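Local coordinates for DUF3861 domain-containing protein (Pectobacterium atrosepticum SCRI1043, PDB 3CJL) that is of unknown function but forms a small two-subunit assembly whose chain combines a two-stranded antiparallel sheet with several helices, at residues 60-65 / 76-81. Residues are numbered along the deposited sequence; the frame is centred on the assembly and turned at random.
Sequences EVMMQQ and APFRAF
Met62 and Phe78 meet across the gap between the last turn of helix 45-64 and the first half of helix 75-86, where Met62 CA and Phe78 CA stand 9.9 Å apart. Met62 is a selenomethionine, its chain long and flexible enough to span much of that gap. CB points toward the other helix; CG, anti to the carbonyl carbon (chi1 -66°), leads to SE, which stands above the Phe78 ring at a distance, 5.1 Å from its centroid. A bend at chi3 sets CE between selenium and ring, 3.3 Å from the centroid; this methyl makes the close, CH-pi contact of the Met-aromatic pair, with CE 3.3 Å from Phe78 CD2. A flat phenyl suits this place because it offers a broad face to one methyl group. Met63 sits exposed and its CB does not aim across, yet its long apolar chain brings CE to Phe78 CE2 at 4.2 Å. Phe71 of helix 69-72 and Phe74 of the following loop pack on Met62, Leu55 and Phe58 of helix 45-64 on Phe78, forming an aromatic-rich cluster where helix 75-86 folds back beside helix 45-64. Dispersion, with a small electrostatic share from C-H groups facing the pi cloud, therefore joins these segments, rather than hydrogen bonds or charge.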
loop_
_atom_site.group_PDB
_atom_site.type_symbol
_atom_site.label_atom_id
_atom_site.label_comp_id
_atom_site.label_asym_id
_atom_site.label_seq_id
_atom_site.Cartn_x
_atom_site.Cartn_y
_atom_site.Cartn_z
ATOM N N GLU A 60 6.174 5.337 0.211
ATOM C CA GLU A 60 6.645 6.364 -0.720
ATOM C C GLU A 60 5.896 7.701 -0.553
ATOM O O GLU A 60 6.521 8.758 -0.546
ATOM C CB GLU A 60 6.508 5.847 -2.151
ATOM C CG GLU A 60 6.927 6.806 -3.246
ATOM C CD GLU A 60 8.365 7.295 -3.108
ATOM O OE1 GLU A 60 9.258 6.486 -2.752
ATOM O OE2 GLU A 60 8.588 8.500 -3.367
ATOM N N VAL A 61 4.576 7.667 -0.401
ATOM C CA VAL A 61 3.800 8.914 -0.204
ATOM C C VAL A 61 4.200 9.645 1.084
ATOM O O VAL A 61 4.335 10.871 1.108
ATOM C CB VAL A 61 2.273 8.669 -0.221
ATOM C CG1 VAL A 61 1.531 9.957 0.118
ATOM C CG2 VAL A 61 1.830 8.172 -1.588
HETATM N N MSE A 62 4.379 8.891 2.148
HETATM C CA MSE A 62 4.847 9.450 3.406
HETATM C C MSE A 62 6.267 10.035 3.290
HETATM O O MSE A 62 6.532 11.070 3.889
HETATM C CB MSE A 62 4.767 8.402 4.511
HETATM C CG MSE A 62 3.324 8.030 4.814
HETATM SE SE MSE A 62 3.073 6.948 6.419
HETATM C CE MSE A 62 4.645 5.797 6.268
HETATM N N MSE A 63 7.153 9.400 2.520
HETATM C CA MSE A 63 8.487 9.974 2.235
HETATM C C MSE A 63 8.350 11.332 1.545
HETATM O O MSE A 63 9.081 12.253 1.847
HETATM C CB MSE A 63 9.321 9.101 1.279
HETATM C CG MSE A 63 9.787 7.739 1.753
HETATM SE SE MSE A 63 10.448 7.715 3.541
HETATM C CE MSE A 63 8.752 7.006 4.517
ATOM N N GLN A 64 7.413 11.425 0.602
ATOM C CA GLN A 64 7.155 12.680 -0.122
ATOM C C GLN A 64 6.467 13.745 0.730
ATOM O O GLN A 64 6.617 14.926 0.468
ATOM C CB GLN A 64 6.316 12.394 -1.356
ATOM C CG GLN A 64 7.046 11.537 -2.370
ATOM C CD GLN A 64 6.176 11.123 -3.522
ATOM O OE1 GLN A 64 5.105 11.675 -3.731
ATOM N NE2 GLN A 64 6.635 10.139 -4.282
ATOM N N GLN A 65 5.712 13.317 1.740
ATOM C CA GLN A 65 4.933 14.211 2.602
ATOM C C GLN A 65 5.412 14.120 4.056
ATOM O O GLN A 65 4.601 14.123 4.976
ATOM C CB GLN A 65 3.442 13.833 2.489
ATOM C CG GLN A 65 2.847 14.002 1.085
ATOM C CD GLN A 65 2.570 15.458 0.709
ATOM O OE1 GLN A 65 3.088 15.964 -0.280
ATOM N NE2 GLN A 65 1.751 16.126 1.496
ATOM N N ALA A 76 8.382 7.550 13.254
ATOM C CA ALA A 76 9.198 6.762 14.173
ATOM C C ALA A 76 8.770 5.291 14.195
ATOM O O ALA A 76 9.572 4.434 13.829
ATOM C CB ALA A 76 9.195 7.367 15.589
ATOM N N PRO A 77 7.520 4.986 14.613
ATOM C CA PRO A 77 7.094 3.577 14.599
ATOM C C PRO A 77 7.116 2.912 13.208
ATOM O O PRO A 77 7.350 1.710 13.114
ATOM C CB PRO A 77 5.685 3.620 15.195
ATOM C CG PRO A 77 5.265 5.025 15.125
ATOM C CD PRO A 77 6.466 5.863 15.156
ATOM N N PHE A 78 6.921 3.690 12.155
ATOM C CA PHE A 78 6.977 3.176 10.803
ATOM C C PHE A 78 8.409 2.761 10.402
ATOM O O PHE A 78 8.616 1.712 9.811
ATOM C CB PHE A 78 6.433 4.184 9.787
ATOM C CG PHE A 78 6.341 3.614 8.409
ATOM C CD1 PHE A 78 5.408 2.611 8.132
ATOM C CD2 PHE A 78 7.227 4.012 7.403
ATOM C CE1 PHE A 78 5.336 2.031 6.856
ATOM C CE2 PHE A 78 7.159 3.444 6.118
ATOM C CZ PHE A 78 6.211 2.463 5.844
ATOM N N ARG A 79 9.379 3.606 10.713
ATOM C CA ARG A 79 10.777 3.275 10.508
ATOM C C ARG A 79 11.196 2.030 11.301
ATOM O O ARG A 79 11.924 1.203 10.788
ATOM C CB ARG A 79 11.671 4.457 10.888
ATOM C CG ARG A 79 13.110 4.243 10.454
ATOM C CD ARG A 79 13.910 5.559 10.389
ATOM N NE ARG A 79 15.272 5.325 9.906
ATOM C CZ ARG A 79 16.237 4.779 10.644
ATOM N NH1 ARG A 79 16.033 4.401 11.907
ATOM N NH2 ARG A 79 17.433 4.606 10.122
ATOM N N ALA A 80 10.729 1.907 12.542
ATOM C CA ALA A 80 11.023 0.741 13.370
ATOM C C ALA A 80 10.429 -0.531 12.761
ATOM O O ALA A 80 11.044 -1.594 12.797
ATOM C CB ALA A 80 10.508 0.947 14.799
ATOM N N PHE A 81 9.230 -0.407 12.204
ATOM C CA PHE A 81 8.570 -1.507 11.515
ATOM C C PHE A 81 9.383 -1.909 10.270
ATOM O O PHE A 81 9.626 -3.098 10.030
ATOM C CB PHE A 81 7.143 -1.091 11.147
ATOM C CG PHE A 81 6.411 -2.084 10.307
ATOM C CD1 PHE A 81 5.927 -3.256 10.868
ATOM C CD2 PHE A 81 6.208 -1.851 8.963
ATOM C CE1 PHE A 81 5.225 -4.172 10.090
ATOM C CE2 PHE A 81 5.520 -2.764 8.185
ATOM C CZ PHE A 81 5.030 -3.930 8.754
#